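Local coordinates for Dye type peroxidase A (Streptomyces lividans 1326, PDB 6GZW), which probably uses a haem cofactor and hydrogen peroxide to oxidise dyes and other substrates, as in other dye-decolourising peroxidases, at residues A[52-57]-A[368-373]; A[25-30]-A[81-86]; A[86-91]-A[372-377]; A[29-34]-A[136-141]. One frame throughout, in Å; residues are numbered along the deposited sequence. Where two conformers were deposited one is given.

Contact 1: A[52-57]-A[368-373]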
loop_
_atom_site.group_PDB
_atom_site.type_symbol
_atom_site.label_atom_id
_atom_site.label_comp_id
_atom_site.label_asym_id
_atom_site.label_seq_id
_atom_site.Cartn_x
_atom_site.Cartn_y
_atom_site.Cartn_z
ATOM N N ARG A 52 11.674 11.706 -21.965
ATOM C CA ARG A 52 12.085 10.512 -21.230
ATOM C C ARG A 52 10.869 9.908 -20.539
ATOM O O ARG A 52 10.595 8.716 -20.663
ATOM C CB ARG A 52 13.148 10.811 -20.156
ATOM C CG ARG A 52 14.549 10.962 -20.673
ATOM C CD ARG A 52 15.602 10.890 -19.578
ATOM N NE ARG A 52 15.533 11.898 -18.502
ATOM C CZ ARG A 52 15.891 13.182 -18.601
ATOM N NH1 ARG A 52 16.298 13.724 -19.769
ATOM N NH2 ARG A 52 15.846 13.943 -17.523
ATOM N N TRP A 53 10.168 10.751 -19.799
ATOM C CA TRP A 53 9.050 10.278 -18.998
ATOM C C TRP A 53 7.975 9.653 -19.878
ATOM O O TRP A 53 7.423 8.621 -19.529
ATOM C CB TRP A 53 8.418 11.419 -18.188
ATOM C CG TRP A 53 9.042 11.696 -16.877
ATOM C CD1 TRP A 53 9.961 10.930 -16.198
ATOM C CD2 TRP A 53 8.724 12.783 -16.019
ATOM N NE1 TRP A 53 10.256 11.513 -14.988
ATOM C CE2 TRP A 53 9.514 12.645 -14.846
ATOM C CE3 TRP A 53 7.883 13.889 -16.131
ATOM C CZ2 TRP A 53 9.453 13.553 -13.800
ATOM C CZ3 TRP A 53 7.835 14.789 -15.092
ATOM C CH2 TRP A 53 8.586 14.600 -13.933
ATOM N N SER A 54 7.688 10.290 -21.015
ATOM C CA SER A 54 6.671 9.765 -21.936
ATOM C C SER A 54 7.061 8.423 -22.531
ATOM O O SER A 54 6.249 7.542 -22.644
ATOM C CB SER A 54 6.370 10.774 -23.050
ATOM O OG SER A 54 5.891 12.018 -22.547
ATOM N N ASP A 55 8.337 8.250 -22.903
ATOM C CA ASP A 55 8.816 6.974 -23.403
ATOM C C ASP A 55 8.758 5.863 -22.336
ATOM O O ASP A 55 8.343 4.744 -22.607
ATOM C CB ASP A 55 10.243 7.156 -23.940
ATOM C CG ASP A 55 10.803 5.880 -24.578
ATOM O OD1 ASP A 55 10.297 5.480 -25.636
ATOM O OD2 ASP A 55 11.742 5.288 -24.010
ATOM N N THR A 56 9.122 6.205 -21.102
ATOM C CA THR A 56 9.004 5.292 -19.959
ATOM C C THR A 56 7.531 4.914 -19.745
ATOM O O THR A 56 7.221 3.742 -19.617
ATOM C CB THR A 56 9.650 5.919 -18.701
ATOM O OG1 THR A 56 11.048 6.054 -18.958
ATOM C CG2 THR A 56 9.430 5.084 -17.413
ATOM N N ALA A 57 6.642 5.894 -19.724
ATOM C CA ALA A 57 5.235 5.592 -19.554
ATOM C C ALA A 57 4.700 4.657 -20.650
ATOM O O ALA A 57 4.007 3.686 -20.362
ATOM C CB ALA A 57 4.414 6.865 -19.533
ATOM N N GLU A 368 4.835 11.388 -30.432
ATOM C CA GLU A 368 4.924 12.604 -29.628
ATOM C C GLU A 368 5.187 12.264 -28.174
ATOM O O GLU A 368 5.032 11.118 -27.748
ATOM C CB GLU A 368 3.608 13.382 -29.612
ATOM C CG GLU A 368 3.040 13.826 -30.934
ATOM C CD GLU A 368 1.828 14.723 -30.729
ATOM O OE1 GLU A 368 1.074 14.525 -29.727
ATOM O OE2 GLU A 368 1.656 15.656 -31.549
ATOM N N TYR A 369 5.551 13.312 -27.442
ATOM C CA TYR A 369 5.634 13.275 -25.983
ATOM C C TYR A 369 4.591 14.206 -25.346
ATOM O O TYR A 369 4.115 15.178 -25.959
ATOM C CB TYR A 369 7.058 13.599 -25.486
ATOM C CG TYR A 369 7.596 14.998 -25.714
ATOM C CD1 TYR A 369 8.306 15.325 -26.886
ATOM C CD2 TYR A 369 7.469 15.984 -24.747
ATOM C CE1 TYR A 369 8.839 16.607 -27.077
ATOM C CE2 TYR A 369 7.990 17.266 -24.926
ATOM C CZ TYR A 369 8.684 17.586 -26.090
ATOM O OH TYR A 369 9.189 18.868 -26.250
ATOM N N VAL A 370 4.267 13.913 -24.086
ATOM C CA VAL A 370 3.284 14.689 -23.336
ATOM C C VAL A 370 3.832 16.097 -23.080
ATOM O O VAL A 370 4.966 16.260 -22.619
ATOM C CB VAL A 370 2.925 13.986 -21.999
ATOM C CG1 VAL A 370 1.979 14.861 -21.181
ATOM C CG2 VAL A 370 2.319 12.618 -22.285
ATOM N N GLY A 371 3.029 17.117 -23.391
ATOM C CA GLY A 371 3.431 18.503 -23.188
ATOM C C GLY A 371 4.273 19.087 -24.317
ATOM O O GLY A 371 4.848 20.159 -24.167
ATOM N N GLN A 372 4.305 18.399 -25.448
ATOM C CA GLN A 372 5.170 18.808 -26.557
ATOM C C GLN A 372 4.801 20.161 -27.134
ATOM O O GLN A 372 5.695 20.957 -27.436
ATOM C CB GLN A 372 5.160 17.768 -27.649
ATOM C CG GLN A 372 6.087 18.129 -28.807
ATOM C CD GLN A 372 6.491 16.939 -29.623
ATOM O OE1 GLN A 372 6.114 15.794 -29.353
ATOM N NE2 GLN A 372 7.291 17.214 -30.665
ATOM N N ARG A 373 3.497 20.455 -27.239
ATOM C CA ARG A 373 3.092 21.796 -27.698
ATOM C C ARG A 373 3.510 22.933 -26.774
ATOM O O ARG A 373 3.740 24.053 -27.231
ATOM C CB ARG A 373 1.580 21.861 -27.929
ATOM C CG ARG A 373 1.103 21.080 -29.123
ATOM C CD ARG A 373 1.607 21.679 -30.431
ATOM N NE ARG A 373 2.933 21.185 -30.831
ATOM C CZ ARG A 373 3.188 19.977 -31.346
ATOM N NH1 ARG A 373 2.212 19.080 -31.522
ATOM N NH2 ARG A 373 4.443 19.645 -31.674
#

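Contact 2: A[25-30]-A[81-86]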
loop_
_atom_site.group_PDB
_atom_site.type_symbol
_atom_site.label_atom_id
_atom_site.label_comp_id
_atom_site.label_asym_id
_atom_site.label_seq_id
_atom_site.Cartn_x
_atom_site.Cartn_y
_atom_site.Cartn_z
ATOM N N PRO A 25 -10.732 3.526 -15.032
ATOM C CA PRO A 25 -11.265 3.017 -13.787
ATOM C C PRO A 25 -10.276 3.149 -12.655
ATOM O O PRO A 25 -9.055 3.203 -12.870
ATOM C CB PRO A 25 -11.510 1.550 -14.078
ATOM C CG PRO A 25 -11.764 1.501 -15.538
ATOM C CD PRO A 25 -10.777 2.488 -16.078
ATOM N N MET A 26 -10.820 3.137 -11.447
ATOM C CA MET A 26 -10.046 3.112 -10.224
ATOM C C MET A 26 -9.049 1.967 -10.186
ATOM O O MET A 26 -9.342 0.864 -10.653
ATOM C CB MET A 26 -11.008 2.973 -9.058
ATOM C CG MET A 26 -11.919 4.185 -8.920
ATOM S SD MET A 26 -11.279 5.475 -7.823
ATOM C CE MET A 26 -9.891 6.100 -8.648
ATOM N N GLN A 27 -7.873 2.243 -9.628
ATOM C CA GLN A 27 -6.811 1.236 -9.487
ATOM C C GLN A 27 -6.520 0.978 -8.014
ATOM O O GLN A 27 -6.679 1.881 -7.179
ATOM C CB GLN A 27 -5.552 1.764 -10.162
ATOM C CG GLN A 27 -5.661 1.925 -11.689
ATOM C CD GLN A 27 -4.887 3.099 -12.180
ATOM O OE1 GLN A 27 -4.859 4.156 -11.526
ATOM N NE2 GLN A 27 -4.265 2.957 -13.360
ATOM N N ALA A 28 -6.045 -0.227 -7.715
ATOM C CA ALA A 28 -5.805 -0.658 -6.338
ATOM C C ALA A 28 -4.618 0.045 -5.670
ATOM O O ALA A 28 -4.590 0.146 -4.453
ATOM C CB ALA A 28 -5.598 -2.146 -6.273
ATOM N N ARG A 29 -3.651 0.515 -6.456
ATOM C CA ARG A 29 -2.428 1.088 -5.930
ATOM C C ARG A 29 -2.130 2.394 -6.634
ATOM O O ARG A 29 -2.226 2.450 -7.847
ATOM C CB ARG A 29 -1.285 0.101 -6.144
ATOM C CG ARG A 29 0.051 0.545 -5.611
ATOM C CD ARG A 29 -0.051 1.014 -4.185
ATOM N NE ARG A 29 1.212 0.861 -3.507
ATOM C CZ ARG A 29 1.467 1.285 -2.289
ATOM N NH1 ARG A 29 0.540 1.918 -1.573
ATOM N NH2 ARG A 29 2.660 1.070 -1.776
ATOM N N GLY A 30 -1.806 3.436 -5.860
ATOM C CA GLY A 30 -1.444 4.761 -6.367
ATOM C C GLY A 30 -0.162 5.305 -5.750
ATOM O O GLY A 30 0.150 5.072 -4.585
ATOM N N SER A 81 -3.219 -2.775 -15.611
ATOM C CA SER A 81 -3.901 -1.481 -15.746
ATOM C C SER A 81 -3.063 -0.280 -15.343
ATOM O O SER A 81 -3.594 0.739 -14.916
ATOM C CB SER A 81 -5.260 -1.482 -14.996
ATOM O OG SER A 81 -6.094 -2.466 -15.559
ATOM N N LEU A 82 -1.740 -0.372 -15.539
ATOM C CA LEU A 82 -0.852 0.732 -15.185
ATOM C C LEU A 82 -1.231 1.967 -15.990
ATOM O O LEU A 82 -1.420 1.852 -17.208
ATOM C CB LEU A 82 0.624 0.406 -15.461
ATOM C CG LEU A 82 1.588 1.581 -15.206
ATOM C CD1 LEU A 82 1.738 1.968 -13.732
ATOM C CD2 LEU A 82 2.957 1.267 -15.786
ATOM N N THR A 83 -1.308 3.122 -15.321
ATOM C CA THR A 83 -1.363 4.415 -15.980
ATOM C C THR A 83 -0.384 5.369 -15.351
ATOM O O THR A 83 -0.089 5.299 -14.156
ATOM C CB THR A 83 -2.762 5.087 -16.001
ATOM O OG1 THR A 83 -3.190 5.398 -14.656
ATOM C CG2 THR A 83 -3.780 4.176 -16.634
ATOM N N VAL A 84 0.143 6.253 -16.184
ATOM C CA VAL A 84 1.018 7.348 -15.788
ATOM C C VAL A 84 0.476 8.627 -16.430
ATOM O O VAL A 84 0.231 8.648 -17.636
ATOM C CB VAL A 84 2.479 7.120 -16.250
ATOM C CG1 VAL A 84 3.393 8.150 -15.594
ATOM C CG2 VAL A 84 2.923 5.718 -15.896
ATOM N N THR A 85 0.309 9.660 -15.618
ATOM C CA THR A 85 -0.262 10.943 -16.020
ATOM C C THR A 85 0.614 12.085 -15.541
ATOM O O THR A 85 1.123 12.045 -14.413
ATOM C CB THR A 85 -1.616 11.130 -15.306
ATOM O OG1 THR A 85 -2.363 9.918 -15.387
ATOM C CG2 THR A 85 -2.367 12.276 -15.889
ATOM N N PHE A 86 0.767 13.118 -16.370
ATOM C CA PHE A 86 1.699 14.205 -16.120
ATOM C C PHE A 86 1.020 15.571 -16.073
ATOM O O PHE A 86 0.198 15.878 -16.965
ATOM C CB PHE A 86 2.751 14.242 -17.241
ATOM C CG PHE A 86 3.499 12.932 -17.442
ATOM C CD1 PHE A 86 4.563 12.577 -16.596
ATOM C CD2 PHE A 86 3.113 12.023 -18.430
ATOM C CE1 PHE A 86 5.230 11.394 -16.755
ATOM C CE2 PHE A 86 3.785 10.809 -18.590
ATOM C CZ PHE A 86 4.850 10.496 -17.743
#

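Contact 3: A[86-91]-A[372-377]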
loop_
_atom_site.group_PDB
_atom_site.type_symbol
_atom_site.label_atom_id
_atom_site.label_comp_id
_atom_site.label_asym_id
_atom_site.label_seq_id
_atom_site.Cartn_x
_atom_site.Cartn_y
_atom_site.Cartn_z
ATOM N N PHE A 86 0.767 13.118 -16.370
ATOM C CA PHE A 86 1.699 14.205 -16.120
ATOM C C PHE A 86 1.020 15.571 -16.073
ATOM O O PHE A 86 0.198 15.878 -16.965
ATOM C CB PHE A 86 2.751 14.242 -17.241
ATOM C CG PHE A 86 3.499 12.932 -17.442
ATOM C CD1 PHE A 86 4.563 12.577 -16.596
ATOM C CD2 PHE A 86 3.113 12.023 -18.430
ATOM C CE1 PHE A 86 5.230 11.394 -16.755
ATOM C CE2 PHE A 86 3.785 10.809 -18.590
ATOM C CZ PHE A 86 4.850 10.496 -17.743
ATOM N N GLY A 87 1.430 16.426 -15.126
ATOM C CA GLY A 87 0.943 17.810 -15.060
ATOM C C GLY A 87 2.019 18.825 -14.722
ATOM O O GLY A 87 3.113 18.463 -14.277
ATOM N N PHE A 88 1.687 20.099 -14.948
ATOM C CA PHE A 88 2.551 21.241 -14.691
ATOM C C PHE A 88 1.893 22.184 -13.683
ATOM O O PHE A 88 0.698 22.517 -13.831
ATOM C CB PHE A 88 2.820 22.024 -15.996
ATOM C CG PHE A 88 3.395 21.194 -17.086
ATOM C CD1 PHE A 88 2.577 20.398 -17.879
ATOM C CD2 PHE A 88 4.764 21.149 -17.292
ATOM C CE1 PHE A 88 3.100 19.588 -18.871
ATOM C CE2 PHE A 88 5.294 20.348 -18.275
ATOM C CZ PHE A 88 4.474 19.565 -19.068
ATOM N N GLY A 89 2.648 22.644 -12.695
ATOM C CA GLY A 89 2.142 23.549 -11.670
ATOM C C GLY A 89 2.390 24.993 -12.089
ATOM O O GLY A 89 3.166 25.250 -13.023
ATOM N N HIS A 90 1.749 25.904 -11.362
ATOM C CA HIS A 90 1.928 27.347 -11.536
ATOM C C HIS A 90 3.403 27.747 -11.561
ATOM O O HIS A 90 3.827 28.501 -12.462
ATOM C CB HIS A 90 1.169 28.086 -10.429
ATOM C CG HIS A 90 1.191 29.576 -10.543
ATOM N ND1 HIS A 90 2.231 30.342 -10.065
ATOM C CD2 HIS A 90 0.258 30.444 -11.002
ATOM C CE1 HIS A 90 1.955 31.621 -10.265
ATOM N NE2 HIS A 90 0.760 31.709 -10.826
ATOM N N SER A 91 4.194 27.201 -10.629
ATOM C CA SER A 91 5.604 27.564 -10.488
ATOM C C SER A 91 6.460 27.176 -11.688
ATOM O O SER A 91 7.466 27.810 -11.952
ATOM C CB SER A 91 6.177 26.958 -9.205
ATOM O OG SER A 91 6.004 25.556 -9.209
ATOM N N GLN A 372 4.305 18.399 -25.448
ATOM C CA GLN A 372 5.170 18.808 -26.557
ATOM C C GLN A 372 4.801 20.161 -27.134
ATOM O O GLN A 372 5.695 20.957 -27.436
ATOM C CB GLN A 372 5.160 17.768 -27.649
ATOM C CG GLN A 372 6.087 18.129 -28.807
ATOM C CD GLN A 372 6.491 16.939 -29.623
ATOM O OE1 GLN A 372 6.114 15.794 -29.353
ATOM N NE2 GLN A 372 7.291 17.214 -30.665
ATOM N N ARG A 373 3.497 20.455 -27.239
ATOM C CA ARG A 373 3.092 21.796 -27.698
ATOM C C ARG A 373 3.510 22.933 -26.774
ATOM O O ARG A 373 3.740 24.053 -27.231
ATOM C CB ARG A 373 1.580 21.861 -27.929
ATOM C CG ARG A 373 1.103 21.080 -29.123
ATOM C CD ARG A 373 1.607 21.679 -30.431
ATOM N NE ARG A 373 2.933 21.185 -30.831
ATOM C CZ ARG A 373 3.188 19.977 -31.346
ATOM N NH1 ARG A 373 2.212 19.080 -31.522
ATOM N NH2 ARG A 373 4.443 19.645 -31.674
ATOM N N LEU A 374 3.593 22.654 -25.472
ATOM C CA LEU A 374 4.100 23.620 -24.529
ATOM C C LEU A 374 5.616 23.788 -24.651
ATOM O O LEU A 374 6.125 24.918 -24.593
ATOM C CB LEU A 374 3.783 23.190 -23.081
ATOM C CG LEU A 374 4.361 24.064 -21.965
ATOM C CD1 LEU A 374 3.953 25.534 -22.064
ATOM C CD2 LEU A 374 3.963 23.494 -20.607
ATOM N N LEU A 375 6.332 22.663 -24.688
ATOM C CA LEU A 375 7.746 22.666 -24.327
ATOM C C LEU A 375 8.734 22.804 -25.482
ATOM O O LEU A 375 9.878 23.177 -25.262
ATOM C CB LEU A 375 8.080 21.397 -23.536
ATOM C CG LEU A 375 7.323 21.277 -22.224
ATOM C CD1 LEU A 375 7.484 19.877 -21.629
ATOM C CD2 LEU A 375 7.794 22.333 -21.241
ATOM N N GLU A 376 8.307 22.448 -26.676
ATOM C CA GLU A 376 9.178 22.565 -27.844
ATOM C C GLU A 376 9.704 24.029 -28.021
ATOM O O GLU A 376 9.021 25.019 -27.676
ATOM C CB GLU A 376 8.454 22.075 -29.078
ATOM C CG GLU A 376 7.326 23.011 -29.489
ATOM C CD GLU A 376 6.317 22.395 -30.427
ATOM O OE1 GLU A 376 6.513 21.248 -30.896
ATOM O OE2 GLU A 376 5.289 23.087 -30.704
ATOM N N GLY A 377 10.938 24.134 -28.519
ATOM C CA GLY A 377 11.618 25.419 -28.674
ATOM C C GLY A 377 13.112 25.284 -28.455
ATOM O O GLY A 377 13.584 24.432 -27.686
ATOM O OXT GLY A 377 13.887 26.028 -29.072
#

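Contact 4: A[29-34]-A[136-141]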
loop_
_atom_site.group_PDB
_atom_site.type_symbol
_atom_site.label_atom_id
_atom_site.label_comp_id
_atom_site.label_asym_id
_atom_site.label_seq_id
_atom_site.Cartn_x
_atom_site.Cartn_y
_atom_site.Cartn_z
ATOM N N ARG A 29 -3.651 0.515 -6.456
ATOM C CA ARG A 29 -2.428 1.088 -5.930
ATOM C C ARG A 29 -2.130 2.394 -6.634
ATOM O O ARG A 29 -2.226 2.450 -7.847
ATOM C CB ARG A 29 -1.285 0.101 -6.144
ATOM C CG ARG A 29 0.051 0.545 -5.611
ATOM C CD ARG A 29 -0.051 1.014 -4.185
ATOM N NE ARG A 29 1.212 0.861 -3.507
ATOM C CZ ARG A 29 1.467 1.285 -2.289
ATOM N NH1 ARG A 29 0.540 1.918 -1.573
ATOM N NH2 ARG A 29 2.660 1.070 -1.776
ATOM N N GLY A 30 -1.806 3.436 -5.860
ATOM C CA GLY A 30 -1.444 4.761 -6.367
ATOM C C GLY A 30 -0.162 5.305 -5.750
ATOM O O GLY A 30 0.150 5.072 -4.585
ATOM N N HIS A 31 0.603 6.025 -6.566
ATOM C CA HIS A 31 1.686 6.860 -6.083
ATOM C C HIS A 31 1.534 8.226 -6.764
ATOM O O HIS A 31 1.509 8.288 -8.000
ATOM C CB HIS A 31 3.051 6.276 -6.439
ATOM C CG HIS A 31 3.299 4.881 -5.941
ATOM N ND1 HIS A 31 3.483 4.567 -4.609
ATOM C CD2 HIS A 31 3.414 3.713 -6.619
ATOM C CE1 HIS A 31 3.711 3.265 -4.496
ATOM N NE2 HIS A 31 3.701 2.725 -5.704
ATOM N N LEU A 32 1.433 9.280 -5.972
ATOM C CA LEU A 32 1.443 10.651 -6.484
ATOM C C LEU A 32 2.798 11.240 -6.139
ATOM O O LEU A 32 3.275 11.044 -5.028
ATOM C CB LEU A 32 0.368 11.501 -5.841
ATOM C CG LEU A 32 -1.076 10.983 -5.846
ATOM C CD1 LEU A 32 -2.058 12.015 -5.303
ATOM C CD2 LEU A 32 -1.503 10.518 -7.232
ATOM N N VAL A 33 3.432 11.953 -7.071
ATOM C CA VAL A 33 4.737 12.532 -6.796
ATOM C C VAL A 33 4.818 13.900 -7.469
ATOM O O VAL A 33 4.254 14.077 -8.541
ATOM C CB VAL A 33 5.854 11.558 -7.230
ATOM C CG1 VAL A 33 5.687 11.103 -8.660
ATOM C CG2 VAL A 33 7.242 12.109 -6.956
ATOM N N ALA A 34 5.407 14.873 -6.774
ATOM C CA ALA A 34 5.717 16.166 -7.332
ATOM C C ALA A 34 7.228 16.330 -7.410
ATOM O O ALA A 34 7.950 15.883 -6.514
ATOM C CB ALA A 34 5.082 17.268 -6.494
ATOM N N LEU A 136 3.859 -4.198 -7.313
ATOM C CA LEU A 136 5.198 -4.253 -7.908
ATOM C C LEU A 136 5.235 -3.482 -9.214
ATOM O O LEU A 136 6.157 -2.678 -9.442
ATOM C CB LEU A 136 5.706 -5.689 -8.102
ATOM C CG LEU A 136 5.781 -6.558 -6.836
ATOM C CD1 LEU A 136 6.505 -7.856 -7.153
ATOM C CD2 LEU A 136 6.415 -5.831 -5.662
ATOM N N VAL A 137 4.202 -3.666 -10.042
ATOM C CA VAL A 137 4.066 -2.856 -11.261
ATOM C C VAL A 137 4.050 -1.385 -10.909
ATOM O O VAL A 137 4.728 -0.564 -11.539
ATOM C CB VAL A 137 2.796 -3.242 -12.075
ATOM C CG1 VAL A 137 2.558 -2.274 -13.216
ATOM C CG2 VAL A 137 2.906 -4.675 -12.585
ATOM N N ALA A 138 3.253 -1.004 -9.903
ATOM C CA ALA A 138 3.195 0.381 -9.551
ATOM C C ALA A 138 4.534 0.942 -9.049
ATOM O O ALA A 138 4.944 2.029 -9.437
ATOM C CB ALA A 138 2.114 0.605 -8.496
ATOM N N PHE A 139 5.178 0.212 -8.148
ATOM C CA PHE A 139 6.451 0.673 -7.587
ATOM C C PHE A 139 7.523 0.811 -8.679
ATOM O O PHE A 139 8.242 1.807 -8.770
ATOM C CB PHE A 139 6.981 -0.242 -6.509
ATOM C CG PHE A 139 8.257 0.273 -5.914
ATOM C CD1 PHE A 139 8.231 1.278 -4.965
ATOM C CD2 PHE A 139 9.495 -0.145 -6.408
ATOM C CE1 PHE A 139 9.404 1.854 -4.485
ATOM C CE2 PHE A 139 10.663 0.425 -5.933
ATOM C CZ PHE A 139 10.639 1.397 -4.955
ATOM N N HIS A 140 7.583 -0.197 -9.524
ATOM C CA HIS A 140 8.535 -0.194 -10.637
ATOM C C HIS A 140 8.345 1.060 -11.495
ATOM O O HIS A 140 9.320 1.689 -11.875
ATOM C CB HIS A 140 8.348 -1.458 -11.464
ATOM C CG HIS A 140 9.089 -1.495 -12.765
ATOM N ND1 HIS A 140 8.471 -1.277 -13.980
ATOM C CD2 HIS A 140 10.372 -1.815 -13.048
ATOM C CE1 HIS A 140 9.367 -1.415 -14.948
ATOM N NE2 HIS A 140 10.527 -1.740 -14.408
ATOM N N ALA A 141 7.093 1.451 -11.768
ATOM C CA ALA A 141 6.841 2.683 -12.504
ATOM C C ALA A 141 7.226 3.953 -11.735
ATOM O O ALA A 141 7.850 4.871 -12.276
ATOM C CB ALA A 141 5.398 2.736 -12.940
#

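Contact 1: A[52-57]-A[368-373]
Helix 43-61, one of the two helices lying on the sheet of the N-terminal ferredoxin-like half, receives the chain's C-terminal tail here: Ser54 meets Tyr369 and Val370 at the turn that leads into the last short helix. The polar part is a single bond, from Val370 N to Ser54 OG at 2.9 Å, and it is fairly straight, with an N-H...O angle of 164°. The same hydroxyl is also hydrogen-bonded to the carbonyl O of Leu50, one helical turn earlier. With OG beside its own backbone N (chi1 -60°), the hydroxyl can turn back to the Leu50 carbonyl while it accepts from Val370 N; helix and tail both hold this buried group. Apolar atoms close round it: Tyr369 CB lies 3.5 Å from Ser54 OG, and Val370 CG2 is 3.6 Å from the same oxygen. The Tyr369 ring leads away from Ser54 and rests on Ala47, Leu50 and Arg51 of the same helix, while Gln372 CB sits over the centre of one ring face. The tail also braces itself, since Tyr369 N donates to Gln372 OE1 at 3.2 Å. Residues 369 to 372 form a type II beta turn with Gly371, at a positive phi of 84°, in its third position and serving as N-cap of helix 372-375: a turn-to-helix junction docked on a helix of an alpha+beta sandwich.

Contact 2: A[25-30]-A[81-86]
Gln27 reaches Ser81 and Thr83 at one end of the N-terminal ferredoxin-like sheet, where strands 29-37 and 83-89 flank strand 126-132 without pairing to each other. The contact is carried by hydrogen bonds, and both come from one atom. Gln27 NE2 donates to Ser81 O at 2.8 Å, approaching nearly along the C=O axis, and to Thr83 OG1 at 3.0 Å, the straighter of the two at 165°. Each acceptor lies only 11° out of the Gln27 amide plane. With two N-H groups used in this way, the amide can hardly rotate, and its carbonyl end is held too, because OE1 is hydrogen-bonded to Arg302 NH2. That arginine also bonds to Pro25 O, and so ties the approach to strand 29-37 to the other half of the sheet. A leucine in place of Gln27 would probably leave Ser81 O, Thr83 OG1 and Arg302 each without this mate. Van der Waals contact is slight by comparison. Gln27 bends at its second torsion (chi2 145°), which carries the amide across Thr83, and there the methyl CG2 of Thr83 comes to 3.5 Å from Gln27 NE2.

Contact 3: A[86-91]-A[372-377]
Phe88 on strand 83-89 and Leu374 on helix 372-375 keep their backbones well apart, CA to CA 10.2 Å, and the space between is spanned by side chains alone. Strand 83-89 lies at the join of the two ferredoxin-like halves, since Phe88 pairs through its backbone with Ala359 of strand 350-360, and the C-terminal helix packs over that join. Two leucines and one ring make the contact, approaching from opposite directions. Leu374 CD2 stands over one face of the Phe88 ring, 4.0 Å from its centroid and only 6° off the normal, a well-centred CH-pi contact. Leu374 gets there because its CG is anti to the backbone N (chi1 175°), extending the side chain toward the strand. Leu375, whose CG instead lies beside its backbone N, brings CD1 obliquely to the outer part of the ring, 4.0 Å from Phe88 CZ. Phe92 meets the same ring edge-to-face, and Leu50 of helix 43-61 touches both Phe88 and Leu375, so the phenyl group belongs to a small apolar cluster. On the exposed side of the tail the chemistry turns ionic. Arg373 grips Glu376 side-on with two nitrogens, NH2 to Glu376 OE1 at 2.7 Å and NE to Glu376 OE2 at 3.0 Å. Both oxygens lie close to the guanidinium plane, yet the carboxylate is turned against it, so that Arg373 NE meets Glu376 OE2 from above the carboxylate plane, 36° out of it.

Contact 4: A[29-34]-A[136-141]
His31 and Arg29 project from the same face of strand 29-37 toward Ala138, and the small methyl of that alanine is met by both. The strand and helix 135-149 run almost parallel in this region, their axes 14° apart and 8.4 Å at closest approach. Arg29 does its touching with the aliphatic stem: CG lies 3.5 Å from Ala138 CB, and a bend at the second torsion (chi2 50°) turns the rest of the chain off, so that NH1 can hydrogen-bond to Gly161 O. The imidazole of His31 comes in with its CD2-NE2 side. His31 CD2 approaches Ala138 O at 3.6 Å, while His31 NE2 is 3.8 Å from Ala138 CB and likewise 3.8 Å from Phe139 N, which lies near the ring plane at its edge. None of these is a hydrogen bond; the ring's polar grip is elsewhere, from ND1 to Asn160 OD1 on the neighbouring strand 153-162. An alanine at His31 would probably leave Asn160 OD1 without that partner and open a gap beside Ala138 and Phe139. Phe139 itself turns outward from the pair and stacks edge-to-face with His307 of the second subunit, while Arg29 packs on Phe162 of that subunit. The whole is a helix-on-sheet layer of a ferredoxin-like half, built beside the dimer interface.

Overall arrangement
The touching side chains of all four contacts are almost entirely buried, but their places differ. Contacts 2 and 4, about 8 Å apart between centres, share the start of strand 29-37 within the N-terminal half; the second subunit reaches contact 4, and contact 2 through the shared Arg29, but not contacts 1 and 3. Contacts 1 and 3 lie farther from the chain centre and both hold the C-terminal tail, the first against helix 43-61, the other against strand 83-89. Phe86 of that strand joins contacts 2 and 3 and packs on Trp53 and Val370 of contact 1. Hydrogen bonds carry contacts 1 and 2; contact 3 is apolar, with a CH-pi contact at its centre, and contact 4 is packing without a hydrogen bond between its segments.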